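Long-range contacts in CADD-like protein of unknown function (Nostoc punctiforme, PDB 3B5O), which is of unknown function but is CADD-like, with a haem-oxygenase-like all-helical fold, and may be an oxidoreductase: residues N27-M32 with W222-A226; L14-Y19 with R212-D216; I41-M45 with L159-L163; M45-S49 with G108-K112. All coordinates share one frame; numbering follows the deposited sequence. Where two conformers were deposited one is given.

Interaction 1. Residues N27-M32 with W222-A226; sequences NPVVQM and WQELA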
loop_
_atom_site.group_PDB
_atom_site.type_symbol
_atom_site.label_atom_id
_atom_site.label_comp_id
_atom_site.label_asym_id
_atom_site.label_seq_id
_atom_site.Cartn_x
_atom_site.Cartn_y
_atom_site.Cartn_z
ATOM N N ASN A 27 6.182 9.854 -9.582
ATOM C CA ASN A 27 5.671 9.961 -8.209
ATOM C C ASN A 27 6.060 11.323 -7.629
ATOM O O ASN A 27 7.175 11.789 -7.862
ATOM C CB ASN A 27 6.172 8.787 -7.378
ATOM C CG ASN A 27 5.950 8.977 -5.902
ATOM O OD1 ASN A 27 6.716 9.680 -5.257
ATOM N ND2 ASN A 27 4.930 8.312 -5.352
ATOM N N PRO A 28 5.152 11.985 -6.894
ATOM C CA PRO A 28 5.447 13.335 -6.448
ATOM C C PRO A 28 6.585 13.479 -5.441
ATOM O O PRO A 28 7.193 14.542 -5.400
ATOM C CB PRO A 28 4.119 13.822 -5.868
ATOM C CG PRO A 28 3.400 12.614 -5.515
ATOM C CD PRO A 28 3.768 11.599 -6.553
ATOM N N VAL A 29 6.850 12.455 -4.640
ATOM C CA VAL A 29 8.017 12.475 -3.779
ATOM C C VAL A 29 9.280 12.316 -4.621
ATOM O O VAL A 29 10.256 13.044 -4.438
ATOM C CB VAL A 29 7.910 11.443 -2.638
ATOM C CG1 VAL A 29 9.209 11.438 -1.836
ATOM C CG2 VAL A 29 6.688 11.771 -1.731
ATOM N N VAL A 30 9.278 11.372 -5.563
ATOM C CA VAL A 30 10.424 11.234 -6.491
ATOM C C VAL A 30 10.711 12.578 -7.176
ATOM O O VAL A 30 11.872 12.985 -7.308
ATOM C CB VAL A 30 10.188 10.126 -7.533
ATOM C CG1 VAL A 30 11.283 10.172 -8.632
ATOM C CG2 VAL A 30 10.154 8.754 -6.828
ATOM N N GLN A 31 9.656 13.287 -7.568
ATOM C CA GLN A 31 9.802 14.562 -8.291
ATOM C C GLN A 31 10.412 15.677 -7.457
ATOM O O GLN A 31 10.876 16.677 -8.026
ATOM C CB GLN A 31 8.462 15.010 -8.886
ATOM C CG GLN A 31 8.023 14.129 -10.042
ATOM C CD GLN A 31 8.633 14.562 -11.358
ATOM O OE1 GLN A 31 8.575 15.748 -11.712
ATOM N NE2 GLN A 31 9.210 13.615 -12.094
HETATM N N MSE A 32 10.418 15.529 -6.132
HETATM C CA MSE A 32 11.015 16.524 -5.244
HETATM C C MSE A 32 12.398 16.125 -4.736
HETATM O O MSE A 32 13.008 16.885 -3.987
HETATM C CB MSE A 32 10.096 16.880 -4.063
HETATM C CG MSE A 32 9.906 15.788 -2.983
HETATM SE SE MSE A 32 8.659 16.344 -1.681
HETATM C CE MSE A 32 10.011 16.931 -0.398
ATOM N N TRP A 222 -0.129 10.368 -1.555
ATOM C CA TRP A 222 1.253 10.614 -1.977
ATOM C C TRP A 222 1.470 12.084 -2.344
ATOM O O TRP A 222 2.489 12.667 -2.012
ATOM C CB TRP A 222 1.619 9.704 -3.162
ATOM C CG TRP A 222 2.036 8.331 -2.744
ATOM C CD1 TRP A 222 1.309 7.179 -2.806
ATOM C CD2 TRP A 222 3.277 7.986 -2.136
ATOM N NE1 TRP A 222 2.028 6.124 -2.295
ATOM C CE2 TRP A 222 3.244 6.601 -1.873
ATOM C CE3 TRP A 222 4.424 8.718 -1.795
ATOM C CZ2 TRP A 222 4.311 5.940 -1.302
ATOM C CZ3 TRP A 222 5.472 8.054 -1.221
ATOM C CH2 TRP A 222 5.411 6.688 -0.978
ATOM N N GLN A 223 0.503 12.666 -3.049
ATOM C CA GLN A 223 0.589 14.067 -3.446
ATOM C C GLN A 223 0.599 14.974 -2.219
ATOM O O GLN A 223 1.404 15.910 -2.113
ATOM C CB GLN A 223 -0.558 14.415 -4.390
ATOM C CG GLN A 223 -0.461 13.661 -5.704
ATOM C CD GLN A 223 -1.663 13.806 -6.594
ATOM O OE1 GLN A 223 -2.795 13.957 -6.128
ATOM N NE2 GLN A 223 -1.418 13.744 -7.920
ATOM N N GLU A 224 -0.269 14.676 -1.257
ATOM C CA GLU A 224 -0.379 15.523 -0.083
ATOM C C GLU A 224 0.820 15.366 0.821
ATOM O O GLU A 224 1.273 16.346 1.450
ATOM C CB GLU A 224 -1.665 15.195 0.689
ATOM C CG GLU A 224 -2.900 15.609 -0.037
ATOM C CD GLU A 224 -4.183 15.042 0.548
ATOM O OE1 GLU A 224 -4.095 14.210 1.451
ATOM O OE2 GLU A 224 -5.244 15.453 0.080
ATOM N N LEU A 225 1.341 14.154 0.896
ATOM C CA LEU A 225 2.514 13.878 1.712
ATOM C C LEU A 225 3.789 14.525 1.142
ATOM O O LEU A 225 4.695 14.910 1.887
ATOM C CB LEU A 225 2.660 12.372 1.848
ATOM C CG LEU A 225 3.774 11.867 2.734
ATOM C CD1 LEU A 225 3.530 12.268 4.173
ATOM C CD2 LEU A 225 3.859 10.364 2.642
ATOM N N ALA A 226 3.878 14.624 -0.180
ATOM C CA ALA A 226 4.968 15.383 -0.798
ATOM C C ALA A 226 4.907 16.878 -0.419
ATOM O O ALA A 226 5.936 17.489 -0.109
ATOM C CB ALA A 226 4.948 15.208 -2.323
#
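Pro28 and Val29 press against the Trp222 and Ala226 turn of helix 204-230. The tight part centres on the small Ala226. Its CB meets Pro28 CB at 3.9 Å, and Val29 CG2 lies equally close to it. Pro28 CG packs on the helix backbone, 3.6 Å from Trp222 O. Val29 CG2 also touches the edge of the Trp222 indole, 3.8 Å from CE3 and in the ring plane. Asn27 comes over one face of the same indole. Its ND2 sits 3.5 Å above the ring plane, toward the rim, with the amide turned 78° from the ring. ND2 is also hydrogen-bonded to Ala21 O. The other end of the amide makes an Asx motif at the start of a helix-like turn, within the loop between helix 2-18 and helix 38-68. Asn27 OD1 accepts from Val30 N at 3.1 Å, on a lone pair, and more weakly from Val29 N. With CG anti to the backbone N (chi1 167°), the amide has OD1 on these N-H groups and ND2 over the indole. The selenomethionine Met32 brings SE to 3.3 Å from Ala226 O. The looser side is at Gln223, whose side chain is partly exposed, with its CB directed away.

Interaction 2. Residues L14-Y19 with R212-D216; sequences LLAQDY and RAMID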
loop_
_atom_site.group_PDB
_atom_site.type_symbol
_atom_site.label_atom_id
_atom_site.label_comp_id
_atom_site.label_asym_id
_atom_site.label_seq_id
_atom_site.Cartn_x
_atom_site.Cartn_y
_atom_site.Cartn_z
ATOM N N LEU A 14 -4.841 0.131 -15.991
ATOM C CA LEU A 14 -5.304 1.449 -15.596
ATOM C C LEU A 14 -4.288 2.087 -14.634
ATOM O O LEU A 14 -3.866 3.248 -14.769
ATOM C CB LEU A 14 -6.662 1.311 -14.882
ATOM C CG LEU A 14 -7.163 2.535 -14.158
ATOM C CD1 LEU A 14 -7.449 3.659 -15.158
ATOM C CD2 LEU A 14 -8.366 2.189 -13.338
ATOM N N LEU A 15 -3.907 1.303 -13.636
ATOM C CA LEU A 15 -2.953 1.739 -12.643
ATOM C C LEU A 15 -1.627 2.117 -13.294
ATOM O O LEU A 15 -1.056 3.166 -12.998
ATOM C CB LEU A 15 -2.765 0.614 -11.616
ATOM C CG LEU A 15 -1.675 0.824 -10.577
ATOM C CD1 LEU A 15 -2.076 1.959 -9.652
ATOM C CD2 LEU A 15 -1.418 -0.469 -9.802
ATOM N N ALA A 16 -1.148 1.266 -14.196
ATOM C CA ALA A 16 0.136 1.509 -14.863
ATOM C C ALA A 16 0.148 2.739 -15.790
ATOM O O ALA A 16 1.174 3.384 -15.942
ATOM C CB ALA A 16 0.537 0.249 -15.655
ATOM N N GLN A 17 -0.998 3.038 -16.401
ATOM C CA GLN A 17 -1.120 4.121 -17.395
ATOM C C GLN A 17 -1.372 5.505 -16.816
ATOM O O GLN A 17 -0.801 6.488 -17.273
ATOM C CB GLN A 17 -2.287 3.830 -18.356
ATOM C CG GLN A 17 -1.967 2.954 -19.529
ATOM C CD GLN A 17 -3.137 2.859 -20.503
ATOM O OE1 GLN A 17 -3.845 1.852 -20.520
ATOM N NE2 GLN A 17 -3.359 3.913 -21.302
ATOM N N ASP A 18 -2.265 5.585 -15.833
ATOM C CA ASP A 18 -2.910 6.833 -15.467
ATOM C C ASP A 18 -2.582 7.410 -14.100
ATOM O O ASP A 18 -3.119 8.468 -13.756
ATOM C CB ASP A 18 -4.432 6.673 -15.578
ATOM C CG ASP A 18 -4.934 6.647 -17.021
ATOM O OD1 ASP A 18 -4.135 6.742 -17.990
ATOM O OD2 ASP A 18 -6.163 6.487 -17.164
ATOM N N TYR A 19 -1.713 6.743 -13.333
ATOM C CA TYR A 19 -1.497 7.102 -11.915
ATOM C C TYR A 19 -0.030 7.432 -11.644
ATOM O O TYR A 19 0.772 6.541 -11.419
ATOM C CB TYR A 19 -1.988 5.977 -10.999
ATOM C CG TYR A 19 -3.475 5.997 -10.902
ATOM C CD1 TYR A 19 -4.263 5.531 -11.955
ATOM C CD2 TYR A 19 -4.113 6.606 -9.850
ATOM C CE1 TYR A 19 -5.633 5.633 -11.918
ATOM C CE2 TYR A 19 -5.486 6.709 -9.782
ATOM C CZ TYR A 19 -6.246 6.220 -10.842
ATOM O OH TYR A 19 -7.600 6.313 -10.817
ATOM N N ARG A 212 -10.890 1.610 -8.091
ATOM C CA ARG A 212 -10.649 2.988 -8.484
ATOM C C ARG A 212 -10.570 3.894 -7.254
ATOM O O ARG A 212 -9.693 4.756 -7.147
ATOM C CB ARG A 212 -11.798 3.463 -9.372
ATOM C CG ARG A 212 -11.751 4.924 -9.742
ATOM C CD ARG A 212 -10.631 5.219 -10.691
ATOM N NE ARG A 212 -10.997 4.775 -12.029
ATOM C CZ ARG A 212 -10.410 5.182 -13.147
ATOM N NH1 ARG A 212 -9.365 6.007 -13.124
ATOM N NH2 ARG A 212 -10.878 4.740 -14.300
ATOM N N ALA A 213 -11.511 3.718 -6.324
ATOM C CA ALA A 213 -11.565 4.588 -5.157
ATOM C C ALA A 213 -10.294 4.439 -4.326
ATOM O O ALA A 213 -9.756 5.416 -3.798
ATOM C CB ALA A 213 -12.789 4.297 -4.300
HETATM N N MSE A 214 -9.811 3.213 -4.210
HETATM C CA MSE A 214 -8.619 2.961 -3.407
HETATM C C MSE A 214 -7.378 3.579 -4.031
HETATM O O MSE A 214 -6.590 4.235 -3.352
HETATM C CB MSE A 214 -8.443 1.463 -3.201
HETATM C CG MSE A 214 -7.284 1.087 -2.331
HETATM SE SE MSE A 214 -7.471 1.731 -0.516
HETATM C CE MSE A 214 -6.278 0.586 0.382
ATOM N N ILE A 215 -7.159 3.340 -5.318
ATOM C CA ILE A 215 -5.970 3.902 -5.975
ATOM C C ILE A 215 -6.034 5.423 -6.014
ATOM O O ILE A 215 -5.018 6.091 -5.878
ATOM C CB ILE A 215 -5.637 3.246 -7.350
ATOM C CG1 ILE A 215 -6.711 3.545 -8.408
ATOM C CG2 ILE A 215 -5.369 1.747 -7.158
ATOM C CD1 ILE A 215 -6.338 3.017 -9.802
ATOM N N ASP A 216 -7.232 5.989 -6.167
ATOM C CA ASP A 216 -7.390 7.443 -6.126
ATOM C C ASP A 216 -6.989 7.973 -4.752
ATOM O O ASP A 216 -6.287 8.979 -4.647
ATOM C CB ASP A 216 -8.825 7.866 -6.459
ATOM C CG ASP A 216 -9.164 7.811 -7.932
ATOM O OD1 ASP A 216 -8.259 7.761 -8.763
ATOM O OD2 ASP A 216 -10.383 7.844 -8.237
HETATM O O HOH W 1 -8.323 6.871 -15.670
#
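Tyr19 OH joins Arg212 and Asp216 at the heart of this contact. The hydroxyl donates to Asp216 OD1 at 2.6 Å, on the syn side of the carboxylate but 32° out of its plane. It accepts from Arg212 NH1 at 2.9 Å. Both partners lie at the edge of the phenol ring, near its plane. One ring face is taken by Ile215, whose CD1 stands 3.6 Å from the ring centroid in a CH-pi contact. Ile215 reaches it with CG1 between the backbone N and the carbonyl carbon (chi1 67°). A phenylalanine in place of Tyr19 would probably keep the Ile215 contact but leave Asp216 and Arg212 without the hydroxyl that links them. Helix 2-18 ends here, and Tyr19 is the first residue beyond it, so this cluster ties the end of that helix to helix 204-230. The two helices belong to one all-helical bundle, and their local axes cross at 39°. The second shell holds the arginine. Leu14 CD2 lies over the centre of the guanidinium, 3.6 Å from Arg212 CZ. Water 1 bridges Arg212 NH1 to Asp18 OD2. In one of its two conformers, Leu15 also sets CD1 4.1 Å from Ile215 CG2.

Interaction 3. Residues I41-M45 with L159-L163; sequences IAYVM and LVEWL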
loop_
_atom_site.group_PDB
_atom_site.type_symbol
_atom_site.label_atom_id
_atom_site.label_comp_id
_atom_site.label_asym_id
_atom_site.label_seq_id
_atom_site.Cartn_x
_atom_site.Cartn_y
_atom_site.Cartn_z
ATOM N N ILE A 41 12.631 13.629 3.375
ATOM C CA ILE A 41 12.362 12.286 2.855
ATOM C C ILE A 41 12.219 11.280 4.017
ATOM O O ILE A 41 11.422 10.352 3.949
ATOM C CB ILE A 41 13.390 11.852 1.787
ATOM C CG1 ILE A 41 13.389 12.869 0.639
ATOM C CG2 ILE A 41 13.109 10.447 1.256
ATOM C CD1 ILE A 41 12.010 13.177 0.025
ATOM N N ALA A 42 12.949 11.496 5.108
ATOM C CA ALA A 42 12.740 10.680 6.304
ATOM C C ALA A 42 11.310 10.840 6.822
ATOM O O ALA A 42 10.693 9.853 7.244
ATOM C CB ALA A 42 13.766 11.054 7.392
ATOM N N TYR A 43 10.785 12.062 6.790
ATOM C CA TYR A 43 9.394 12.332 7.168
ATOM C C TYR A 43 8.440 11.544 6.296
ATOM O O TYR A 43 7.477 10.946 6.799
ATOM C CB TYR A 43 9.081 13.825 7.070
ATOM C CG TYR A 43 7.629 14.173 7.167
ATOM C CD1 TYR A 43 7.013 14.334 8.400
ATOM C CD2 TYR A 43 6.840 14.276 6.031
ATOM C CE1 TYR A 43 5.655 14.629 8.494
ATOM C CE2 TYR A 43 5.499 14.580 6.119
ATOM C CZ TYR A 43 4.902 14.755 7.347
ATOM O OH TYR A 43 3.556 15.044 7.477
ATOM N N VAL A 44 8.673 11.543 4.988
ATOM C CA VAL A 44 7.834 10.758 4.103
ATOM C C VAL A 44 7.845 9.269 4.519
ATOM O O VAL A 44 6.800 8.625 4.553
ATOM C CB VAL A 44 8.279 10.905 2.615
ATOM C CG1 VAL A 44 7.584 9.860 1.719
ATOM C CG2 VAL A 44 8.050 12.343 2.129
HETATM N N MSE A 45 9.019 8.720 4.818
HETATM C CA MSE A 45 9.131 7.323 5.188
HETATM C C MSE A 45 8.474 7.010 6.528
HETATM O O MSE A 45 7.874 5.949 6.683
HETATM C CB MSE A 45 10.597 6.873 5.199
HETATM C CG MSE A 45 11.198 6.674 3.786
HETATM SE SE MSE A 45 10.102 5.546 2.629
HETATM C CE MSE A 45 10.051 4.098 3.849
ATOM N N LEU A 159 13.432 5.313 -2.456
ATOM C CA LEU A 159 13.553 6.327 -1.406
ATOM C C LEU A 159 14.518 5.883 -0.319
ATOM O O LEU A 159 15.302 6.692 0.190
ATOM C CB LEU A 159 12.188 6.620 -0.797
ATOM C CG LEU A 159 11.160 7.196 -1.772
ATOM C CD1 LEU A 159 9.835 7.448 -1.038
ATOM C CD2 LEU A 159 11.677 8.499 -2.440
ATOM N N VAL A 160 14.460 4.604 0.045
ATOM C CA VAL A 160 15.328 4.082 1.111
ATOM C C VAL A 160 16.785 4.078 0.652
ATOM O O VAL A 160 17.683 4.458 1.429
ATOM C CB VAL A 160 14.837 2.704 1.642
ATOM C CG1 VAL A 160 15.870 2.072 2.598
ATOM C CG2 VAL A 160 13.494 2.875 2.367
ATOM N N GLU A 161 17.029 3.697 -0.599
ATOM C CA GLU A 161 18.386 3.774 -1.173
ATOM C C GLU A 161 18.889 5.216 -1.231
ATOM O O GLU A 161 20.065 5.485 -0.960
ATOM C CB GLU A 161 18.440 3.137 -2.562
ATOM C CG GLU A 161 18.380 1.620 -2.536
ATOM C CD GLU A 161 18.415 1.000 -3.924
ATOM O OE1 GLU A 161 18.355 1.747 -4.924
ATOM O OE2 GLU A 161 18.499 -0.249 -4.017
ATOM N N TRP A 162 18.006 6.154 -1.570
ATOM C CA TRP A 162 18.347 7.579 -1.593
ATOM C C TRP A 162 18.790 8.083 -0.215
ATOM O O TRP A 162 19.738 8.872 -0.103
ATOM C CB TRP A 162 17.161 8.393 -2.131
ATOM C CG TRP A 162 17.391 9.853 -2.330
ATOM C CD1 TRP A 162 17.754 10.469 -3.503
ATOM C CD2 TRP A 162 17.196 10.898 -1.376
ATOM N NE1 TRP A 162 17.825 11.815 -3.320
ATOM C CE2 TRP A 162 17.495 12.119 -2.025
ATOM C CE3 TRP A 162 16.852 10.928 -0.022
ATOM C CZ2 TRP A 162 17.415 13.349 -1.375
ATOM C CZ3 TRP A 162 16.752 12.131 0.607
ATOM C CH2 TRP A 162 17.039 13.334 -0.053
ATOM N N LEU A 163 18.102 7.628 0.828
ATOM C CA LEU A 163 18.382 8.048 2.195
ATOM C C LEU A 163 19.700 7.477 2.750
ATOM O O LEU A 163 20.343 8.121 3.569
ATOM C CB LEU A 163 17.237 7.637 3.136
ATOM C CG LEU A 163 15.953 8.458 3.076
ATOM C CD1 LEU A 163 14.811 7.703 3.803
ATOM C CD2 LEU A 163 16.118 9.870 3.637
#
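Ile41 opens the contact by packing on Trp162 and Leu163. Its CG1 comes to 3.4 Å from Trp162 CZ3, and the two side chains cross at about a right angle. Ile41 CB lies 3.8 Å from Leu163 CD2, with CG2 also against Leu163. An alanine in place of Trp162 would probably open a gap beside Ile41 CG1 and CB, where the far end of the indole stood. Ala42 adds a backbone contact, its N lying near Leu163 CD2. One turn on from Ile41, Val44 CG1 is 4.3 Å from Leu159 CD1, a looser touch. The selenomethionine Met45 ends the segment and meets three residues. Its CG is 3.8 Å from Leu163 CD1. Its SE lies against Leu159 CD1. Its CE is 3.9 Å from Val160 CG2. Bends at chi2 (-51°) and chi3 (-55°) fold the chain so that its successive atoms face different residues of the opposing helix. The local helix axes are 10.5 Å apart at closest approach. This is buried, apolar packing between two roughly antiparallel helices (141°) of an all-helical bundle, 38-68 and 135-163, with helix 95-107 beside Met45, Val160 and Leu163, and helix 204-230 against Val44.

Interaction 4. Residues M45-S49 with G108-K112; sequences MQQYS and GVAVK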
loop_
_atom_site.group_PDB
_atom_site.type_symbol
_atom_site.label_atom_id
_atom_site.label_comp_id
_atom_site.label_asym_id
_atom_site.label_seq_id
_atom_site.Cartn_x
_atom_site.Cartn_y
_atom_site.Cartn_z
HETATM N N MSE A 45 9.019 8.720 4.818
HETATM C CA MSE A 45 9.131 7.323 5.188
HETATM C C MSE A 45 8.474 7.010 6.528
HETATM O O MSE A 45 7.874 5.949 6.683
HETATM C CB MSE A 45 10.597 6.873 5.199
HETATM C CG MSE A 45 11.198 6.674 3.786
HETATM SE SE MSE A 45 10.102 5.546 2.629
HETATM C CE MSE A 45 10.051 4.098 3.849
ATOM N N GLN A 46 8.543 7.938 7.462
ATOM C CA GLN A 46 7.840 7.768 8.727
ATOM C C GLN A 46 6.340 7.673 8.496
ATOM O O GLN A 46 5.662 6.797 9.036
ATOM C CB GLN A 46 8.100 8.938 9.650
ATOM C CG GLN A 46 9.512 9.016 10.203
ATOM C CD GLN A 46 9.744 10.294 10.976
ATOM O OE1 GLN A 46 9.220 11.354 10.637
ATOM N NE2 GLN A 46 10.527 10.191 12.054
ATOM N N GLN A 47 5.804 8.598 7.717
ATOM C CA GLN A 47 4.370 8.553 7.395
ATOM C C GLN A 47 3.993 7.337 6.577
ATOM O O GLN A 47 2.964 6.691 6.844
ATOM C CB GLN A 47 3.939 9.832 6.681
ATOM C CG GLN A 47 3.988 11.018 7.598
ATOM C CD GLN A 47 2.995 10.906 8.765
ATOM O OE1 GLN A 47 1.833 10.558 8.574
ATOM N NE2 GLN A 47 3.470 11.195 9.990
ATOM N N TYR A 48 4.807 7.017 5.580
ATOM C CA TYR A 48 4.534 5.853 4.758
ATOM C C TYR A 48 4.381 4.605 5.623
ATOM O O TYR A 48 3.489 3.795 5.397
ATOM C CB TYR A 48 5.614 5.622 3.701
ATOM C CG TYR A 48 5.455 4.280 3.090
ATOM C CD1 TYR A 48 4.477 4.044 2.130
ATOM C CD2 TYR A 48 6.174 3.195 3.579
ATOM C CE1 TYR A 48 4.284 2.749 1.640
ATOM C CE2 TYR A 48 6.002 1.941 3.076
ATOM C CZ TYR A 48 5.053 1.716 2.136
ATOM O OH TYR A 48 4.893 0.424 1.667
ATOM N N SER A 49 5.253 4.453 6.608
ATOM C CA SER A 49 5.272 3.242 7.403
ATOM C C SER A 49 3.943 2.919 8.087
ATOM O O SER A 49 3.672 1.763 8.404
ATOM C CB SER A 49 6.398 3.306 8.427
ATOM O OG SER A 49 6.108 4.166 9.503
ATOM N N GLY A 108 18.873 5.568 11.699
ATOM C CA GLY A 108 18.536 6.243 12.943
ATOM C C GLY A 108 17.214 6.996 12.820
ATOM O O GLY A 108 16.960 7.942 13.565
ATOM N N VAL A 109 16.378 6.572 11.874
ATOM C CA VAL A 109 15.056 7.160 11.680
ATOM C C VAL A 109 14.091 6.266 12.426
ATOM O O VAL A 109 13.884 5.115 12.048
ATOM C CB VAL A 109 14.661 7.247 10.185
ATOM C CG1 VAL A 109 13.189 7.668 10.024
ATOM C CG2 VAL A 109 15.567 8.226 9.457
ATOM N N ALA A 110 13.542 6.804 13.506
ATOM C CA ALA A 110 12.538 6.114 14.299
ATOM C C ALA A 110 11.181 6.332 13.635
ATOM O O ALA A 110 10.840 7.481 13.329
ATOM C CB ALA A 110 12.529 6.678 15.709
ATOM N N VAL A 111 10.449 5.248 13.356
ATOM C CA VAL A 111 9.084 5.370 12.813
ATOM C C VAL A 111 7.992 4.779 13.702
ATOM O O VAL A 111 6.830 5.117 13.540
ATOM C CB VAL A 111 8.897 4.726 11.392
ATOM C CG1 VAL A 111 9.982 5.182 10.430
ATOM C CG2 VAL A 111 8.846 3.214 11.464
ATOM N N LYS A 112 8.375 3.910 14.632
ATOM C CA LYS A 112 7.422 3.434 15.607
ATOM C C LYS A 112 6.962 4.625 16.429
ATOM O O LYS A 112 7.709 5.584 16.659
ATOM C CB LYS A 112 8.022 2.317 16.468
ATOM C CG LYS A 112 8.180 1.010 15.695
ATOM C CD LYS A 112 8.908 -0.064 16.502
HETATM O O HOH W 2 4.800 3.670 11.868
#
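The loop that joins helix 95-107 to helix 118-131 is laid here against helix 38-68. Gln46 and Ser49 of the helix meet Val109, Ala110 and Val111 of the loop. The chain leaves helix 95-107 at Gly108 with positive phi, and then Val109 and Ala110 are extended and run past the helix. Gln46 supplies the direct polar link. Its NE2 donates to Ala110 O at 3.0 Å, with an N-H...O angle of 150°. The bond comes nearly along the C=O axis, while the acceptor sits 20° out of the amide plane. The Gln46 chain is extended beyond CG (chi2 173°), which carries the amide out to the loop backbone. Its aliphatic part is used as well: Gln46 CG lies 3.9 Å from Val109 CG1 and equally far from Val111 CG1. Val111 fits between Gln46 and Ser49, one branch to each. Its CG1 reaches Gln46 CA at 3.8 Å, and its CG2 lies beside Ser49 OG. The serine hydroxyl turns back to its own helix and donates to Gln46 O at 2.7 Å, tilted from the carbonyl plane. Water 2 donates both to Ser49 OG and to Val111 O, adding a second polar bridge. Val111 O also accepts from Thr114 OG1. Val111 also packs on Ala100 and Leu103 of helix 95-107. This is an interhelical loop docked on a core helix of an all-helical bundle, tied down by a side-chain amide, a valine and a bridging water.

Overall arrangement
All four contacts lie in one all-helical chain. Helix 204-230 serves interactions 1 and 2, whose centres are about 16 Å apart. Helix 38-68 serves interactions 3 and 4, which share Met45 and have centres about 9 Å apart. Interactions 1 and 3 touch where Val29 packs on Ile41 and Leu159. Interactions 1 and 4 touch where Trp222 packs on Tyr48. Interaction 2 stands apart, about 25 Å from interaction 4 between centres and across the chain's centre. Along the chain, interactions 3 and 4 are nested inside the loops closed by 1 and 2. The N-terminal region is thus fastened to the last long helix around the inner helices.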